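PDB 4MLG: beta-xylosidase from Uncultured organism, which probably removes xylose units from the non-reducing ends of xylo-oligosaccharides, as a calcium-containing beta-propeller glycosidase of family 43. Local coordinates for residues A[23-35]-A[47-59]. Sequence-based numbering, arbitrary orientation.
Sequences DKLYIYPSHDWES and NMKDYHVFSMDDV
The Lys49 side chain crosses over one face of the Trp33 indole. From CB the chain turns to CG, which comes near the pyrrole nitrogen NE1; CD skirts the rim at CE2 and CZ2, CE sits 3.8 Å from the centroid of the six-membered ring in a CH-pi contact, and NZ completes a cation-pi pair at the same height, nearest CH2. CG lies between backbone N and carbonyl carbon (chi1 53°) and the rest runs straight, which carries the ammonium across the benzene half. At the indole edge, NE1 donates to Asn47 O. With an alanine in place of Trp33, Asn47 O would probably lose its donor and the Lys49 chain its support. Further along, His31 ND1 makes weak bonds to both Asp50 carboxylate oxygens, while the His52 edge faces the His31 ring, planes at 90°. Water then bridges Pro29 O and His52 O where the strands part, before regular antiparallel pairing resumes with Ile27 N to Phe54 O and Leu25 N to Met56 O. The two strands are neighbours in a propeller blade, flanked by strands 12-14 and 18-21 beside 24-32 and by strand 64-72 beside 50-56, with Tyr28 and Tyr51 packing on strand 81-91.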
loop_
_atom_site.group_PDB
_atom_site.type_symbol
_atom_site.label_atom_id
_atom_site.label_comp_id
_atom_site.label_asym_id
_atom_site.label_seq_id
_atom_site.Cartn_x
_atom_site.Cartn_y
_atom_site.Cartn_z
ATOM N N ASP A 23 21.828 -24.222 19.655
ATOM C CA ASP A 23 22.384 -25.491 19.177
ATOM C C ASP A 23 21.326 -26.426 18.591
ATOM O O ASP A 23 21.553 -27.628 18.447
ATOM C CB ASP A 23 23.183 -26.195 20.278
ATOM C CG ASP A 23 24.359 -25.371 20.757
ATOM O OD1 ASP A 23 24.729 -24.403 20.058
ATOM O OD2 ASP A 23 24.915 -25.692 21.827
ATOM N N LYS A 24 20.172 -25.858 18.258
ATOM C CA LYS A 24 19.093 -26.594 17.614
ATOM C C LYS A 24 18.815 -25.971 16.255
ATOM O O LYS A 24 18.993 -24.769 16.070
ATOM C CB LYS A 24 17.826 -26.548 18.470
ATOM C CG LYS A 24 17.781 -27.568 19.594
ATOM C CD LYS A 24 16.533 -27.379 20.443
ATOM C CE LYS A 24 16.066 -28.693 21.047
ATOM N NZ LYS A 24 15.603 -29.642 19.996
ATOM N N LEU A 25 18.379 -26.789 15.304
ATOM C CA LEU A 25 18.043 -26.287 13.979
ATOM C C LEU A 25 16.537 -26.089 13.841
ATOM O O LEU A 25 15.774 -27.053 13.846
ATOM C CB LEU A 25 18.558 -27.236 12.896
ATOM C CG LEU A 25 18.230 -26.849 11.452
ATOM C CD1 LEU A 25 19.462 -26.984 10.572
ATOM C CD2 LEU A 25 17.090 -27.702 10.915
ATOM N N TYR A 26 16.117 -24.835 13.722
ATOM C CA TYR A 26 14.703 -24.520 13.551
ATOM C C TYR A 26 14.381 -24.236 12.089
ATOM O O TYR A 26 15.180 -23.631 11.373
ATOM C CB TYR A 26 14.305 -23.323 14.418
ATOM C CG TYR A 26 14.365 -23.587 15.906
ATOM C CD1 TYR A 26 13.226 -23.947 16.614
ATOM C CD2 TYR A 26 15.561 -23.471 16.603
ATOM C CE1 TYR A 26 13.277 -24.188 17.976
ATOM C CE2 TYR A 26 15.622 -23.710 17.964
ATOM C CZ TYR A 26 14.477 -24.068 18.645
ATOM O OH TYR A 26 14.534 -24.304 20.000
ATOM N N ILE A 27 13.209 -24.681 11.650
ATOM C CA ILE A 27 12.764 -24.426 10.287
ATOM C C ILE A 27 11.474 -23.613 10.299
ATOM O O ILE A 27 10.579 -23.868 11.105
ATOM C CB ILE A 27 12.533 -25.734 9.512
ATOM C CG1 ILE A 27 13.680 -26.714 9.763
ATOM C CG2 ILE A 27 12.385 -25.452 8.024
ATOM C CD1 ILE A 27 13.516 -28.040 9.060
ATOM N N TYR A 28 11.385 -22.632 9.408
ATOM C CA TYR A 28 10.196 -21.795 9.309
ATOM C C TYR A 28 9.624 -21.835 7.896
ATOM O O TYR A 28 9.866 -20.931 7.097
ATOM C CB TYR A 28 10.523 -20.356 9.714
ATOM C CG TYR A 28 11.093 -20.238 11.110
ATOM C CD1 TYR A 28 10.256 -20.141 12.213
ATOM C CD2 TYR A 28 12.466 -20.230 11.323
ATOM C CE1 TYR A 28 10.770 -20.035 13.491
ATOM C CE2 TYR A 28 12.989 -20.124 12.599
ATOM C CZ TYR A 28 12.134 -20.027 13.679
ATOM O OH TYR A 28 12.644 -19.922 14.952
ATOM N N PRO A 29 8.864 -22.896 7.585
ATOM C CA PRO A 29 8.316 -23.098 6.243
ATOM C C PRO A 29 6.909 -22.528 6.093
ATOM O O PRO A 29 6.244 -22.254 7.091
ATOM C CB PRO A 29 8.255 -24.620 6.143
ATOM C CG PRO A 29 7.921 -25.047 7.539
ATOM C CD PRO A 29 8.577 -24.043 8.467
ATOM N N SER A 30 6.470 -22.352 4.850
ATOM C CA SER A 30 5.081 -22.016 4.572
ATOM C C SER A 30 4.240 -23.277 4.739
ATOM O O SER A 30 4.780 -24.381 4.770
ATOM C CB SER A 30 4.935 -21.472 3.151
ATOM O OG SER A 30 5.801 -20.375 2.930
ATOM N N HIS A 31 2.923 -23.120 4.847
ATOM C CA HIS A 31 2.040 -24.271 5.021
ATOM C C HIS A 31 1.070 -24.428 3.852
ATOM O O HIS A 31 0.026 -23.782 3.811
ATOM C CB HIS A 31 1.265 -24.164 6.338
ATOM C CG HIS A 31 0.434 -25.371 6.656
ATOM N ND1 HIS A 31 -0.414 -25.424 7.741
ATOM C CD2 HIS A 31 0.324 -26.569 6.034
ATOM C CE1 HIS A 31 -1.013 -26.602 7.771
ATOM N NE2 HIS A 31 -0.583 -27.315 6.747
ATOM N N ASP A 32 1.416 -25.303 2.913
ATOM C CA ASP A 32 0.546 -25.591 1.780
ATOM C C ASP A 32 -0.656 -26.438 2.190
ATOM O O ASP A 32 -0.517 -27.428 2.910
ATOM C CB ASP A 32 1.321 -26.305 0.671
ATOM C CG ASP A 32 2.159 -25.355 -0.160
ATOM O OD1 ASP A 32 1.759 -24.181 -0.307
ATOM O OD2 ASP A 32 3.213 -25.784 -0.675
ATOM N N TRP A 33 -1.834 -26.040 1.723
ATOM C CA TRP A 33 -3.050 -26.805 1.947
ATOM C C TRP A 33 -3.916 -26.724 0.700
ATOM O O TRP A 33 -3.781 -25.797 -0.097
ATOM C CB TRP A 33 -3.811 -26.269 3.160
ATOM C CG TRP A 33 -4.464 -24.941 2.926
ATOM C CD1 TRP A 33 -3.839 -23.747 2.714
ATOM C CD2 TRP A 33 -5.871 -24.669 2.896
ATOM N NE1 TRP A 33 -4.768 -22.750 2.546
ATOM C CE2 TRP A 33 -6.024 -23.289 2.653
ATOM C CE3 TRP A 33 -7.016 -25.458 3.046
ATOM C CZ2 TRP A 33 -7.276 -22.681 2.558
ATOM C CZ3 TRP A 33 -8.259 -24.852 2.951
ATOM C CH2 TRP A 33 -8.378 -23.477 2.711
ATOM N N GLU A 34 -4.800 -27.699 0.526
ATOM C CA GLU A 34 -5.663 -27.724 -0.647
ATOM C C GLU A 34 -6.837 -26.762 -0.509
ATOM O O GLU A 34 -7.882 -27.113 0.039
ATOM C CB GLU A 34 -6.172 -29.141 -0.926
ATOM C CG GLU A 34 -7.101 -29.246 -2.134
ATOM C CD GLU A 34 -6.403 -28.939 -3.449
ATOM O OE1 GLU A 34 -5.987 -29.893 -4.138
ATOM O OE2 GLU A 34 -6.276 -27.747 -3.799
ATOM N N SER A 35 -6.653 -25.541 -0.999
ATOM C CA SER A 35 -7.762 -24.613 -1.134
ATOM C C SER A 35 -8.571 -25.057 -2.343
ATOM O O SER A 35 -8.029 -25.655 -3.270
ATOM C CB SER A 35 -7.254 -23.185 -1.331
ATOM O OG SER A 35 -6.437 -23.091 -2.485
ATOM N N ASN A 47 -2.728 -20.332 -1.526
ATOM C CA ASN A 47 -3.557 -19.675 -0.527
ATOM C C ASN A 47 -3.226 -20.136 0.888
ATOM O O ASN A 47 -4.114 -20.539 1.637
ATOM C CB ASN A 47 -5.037 -19.930 -0.825
ATOM C CG ASN A 47 -5.954 -18.948 -0.124
ATOM O OD1 ASN A 47 -5.584 -17.798 0.117
ATOM N ND2 ASN A 47 -7.158 -19.397 0.209
ATOM N N MET A 48 -1.948 -20.082 1.247
ATOM C CA MET A 48 -1.531 -20.445 2.598
ATOM C C MET A 48 -2.089 -19.443 3.602
ATOM O O MET A 48 -2.338 -18.287 3.260
ATOM C CB MET A 48 -0.006 -20.516 2.697
ATOM C CG MET A 48 0.626 -21.500 1.727
ATOM S SD MET A 48 0.772 -20.846 0.057
ATOM C CE MET A 48 2.365 -20.040 0.160
ATOM N N LYS A 49 -2.291 -19.883 4.840
ATOM C CA LYS A 49 -2.943 -19.032 5.829
ATOM C C LYS A 49 -2.342 -19.112 7.233
ATOM O O LYS A 49 -2.834 -18.461 8.153
ATOM C CB LYS A 49 -4.442 -19.338 5.884
ATOM C CG LYS A 49 -4.769 -20.807 6.093
ATOM C CD LYS A 49 -6.269 -21.045 6.075
ATOM C CE LYS A 49 -6.596 -22.523 6.216
ATOM N NZ LYS A 49 -8.065 -22.770 6.236
ATOM N N ASP A 50 -1.280 -19.897 7.399
ATOM C CA ASP A 50 -0.651 -20.024 8.712
ATOM C C ASP A 50 0.817 -20.456 8.660
ATOM O O ASP A 50 1.347 -20.778 7.596
ATOM C CB ASP A 50 -1.453 -20.979 9.602
ATOM C CG ASP A 50 -1.496 -22.389 9.055
ATOM O OD1 ASP A 50 -1.291 -22.559 7.835
ATOM O OD2 ASP A 50 -1.735 -23.327 9.844
ATOM N N TYR A 51 1.462 -20.454 9.825
ATOM C CA TYR A 51 2.860 -20.853 9.947
ATOM C C TYR A 51 3.047 -21.906 11.034
ATOM O O TYR A 51 2.542 -21.757 12.147
ATOM C CB TYR A 51 3.741 -19.646 10.282
ATOM C CG TYR A 51 3.963 -18.684 9.140
ATOM C CD1 TYR A 51 4.083 -19.139 7.834
ATOM C CD2 TYR A 51 4.055 -17.318 9.368
ATOM C CE1 TYR A 51 4.287 -18.259 6.787
ATOM C CE2 TYR A 51 4.258 -16.431 8.331
ATOM C CZ TYR A 51 4.373 -16.906 7.042
ATOM O OH TYR A 51 4.574 -16.020 6.010
ATOM N N HIS A 52 3.780 -22.964 10.705
ATOM C CA HIS A 52 4.223 -23.931 11.701
ATOM C C HIS A 52 5.716 -23.730 11.950
ATOM O O HIS A 52 6.394 -23.054 11.176
ATOM C CB HIS A 52 3.958 -25.363 11.229
ATOM C CG HIS A 52 2.520 -25.771 11.303
ATOM N ND1 HIS A 52 2.061 -26.724 12.189
ATOM C CD2 HIS A 52 1.438 -25.366 10.597
ATOM C CE1 HIS A 52 0.760 -26.884 12.027
ATOM N NE2 HIS A 52 0.358 -26.071 11.067
ATOM N N VAL A 53 6.225 -24.310 13.032
ATOM C CA VAL A 53 7.652 -24.241 13.334
ATOM C C VAL A 53 8.206 -25.616 13.691
ATOM O O VAL A 53 7.747 -26.254 14.638
ATOM C CB VAL A 53 7.951 -23.254 14.484
ATOM C CG1 VAL A 53 9.400 -23.378 14.931
ATOM C CG2 VAL A 53 7.648 -21.829 14.057
ATOM N N PHE A 54 9.193 -26.070 12.925
ATOM C CA PHE A 54 9.807 -27.371 13.164
ATOM C C PHE A 54 11.233 -27.224 13.684
ATOM O O PHE A 54 11.941 -26.284 13.322
ATOM C CB PHE A 54 9.792 -28.214 11.887
ATOM C CG PHE A 54 8.417 -28.444 11.327
ATOM C CD1 PHE A 54 7.613 -29.460 11.818
ATOM C CD2 PHE A 54 7.928 -27.645 10.306
ATOM C CE1 PHE A 54 6.348 -29.673 11.304
ATOM C CE2 PHE A 54 6.665 -27.853 9.789
ATOM C CZ PHE A 54 5.874 -28.869 10.288
ATOM N N SER A 55 11.650 -28.157 14.535
ATOM C CA SER A 55 12.999 -28.133 15.092
ATOM C C SER A 55 13.619 -29.526 15.116
ATOM O O SER A 55 12.920 -30.524 15.291
ATOM C CB SER A 55 12.990 -27.536 16.501
ATOM O OG SER A 55 12.170 -28.295 17.371
ATOM N N MET A 56 14.936 -29.586 14.934
ATOM C CA MET A 56 15.651 -30.856 14.935
ATOM C C MET A 56 16.893 -30.783 15.816
ATOM O O MET A 56 17.395 -29.698 16.108
ATOM C CB MET A 56 16.061 -31.243 13.512
ATOM C CG MET A 56 14.946 -31.151 12.487
ATOM S SD MET A 56 15.484 -31.631 10.836
ATOM C CE MET A 56 15.834 -33.368 11.093
ATOM N N ASP A 57 17.384 -31.945 16.234
ATOM C CA ASP A 57 18.645 -32.033 16.959
ATOM C C ASP A 57 19.703 -32.666 16.064
ATOM O O ASP A 57 20.896 -32.403 16.209
ATOM C CB ASP A 57 18.478 -32.845 18.245
ATOM C CG ASP A 57 17.847 -32.039 19.364
ATOM O OD1 ASP A 57 18.172 -30.840 19.487
ATOM O OD2 ASP A 57 17.028 -32.604 20.120
ATOM N N ASP A 58 19.249 -33.503 15.136
ATOM C CA ASP A 58 20.128 -34.146 14.168
ATOM C C ASP A 58 19.447 -34.185 12.803
ATOM O O ASP A 58 18.390 -34.794 12.647
ATOM C CB ASP A 58 20.485 -35.560 14.624
ATOM C CG ASP A 58 21.444 -36.252 13.678
ATOM O OD1 ASP A 58 22.297 -35.559 13.084
ATOM O OD2 ASP A 58 21.343 -37.487 13.527
ATOM N N VAL A 59 20.007 -33.470 11.845
ATOM C CA VAL A 59 19.375 -33.365 10.548
ATOM C C VAL A 59 19.303 -34.701 9.823
ATOM O O VAL A 59 18.279 -35.052 9.260
ATOM C CB VAL A 59 20.115 -32.348 9.662
ATOM C CG1 VAL A 59 19.488 -32.286 8.287
ATOM C CG2 VAL A 59 20.089 -30.982 10.300
HETATM O O HOH W 1 6.972 -21.007 9.588
HETATM O O HOH W 2 2.221 -20.368 5.098
#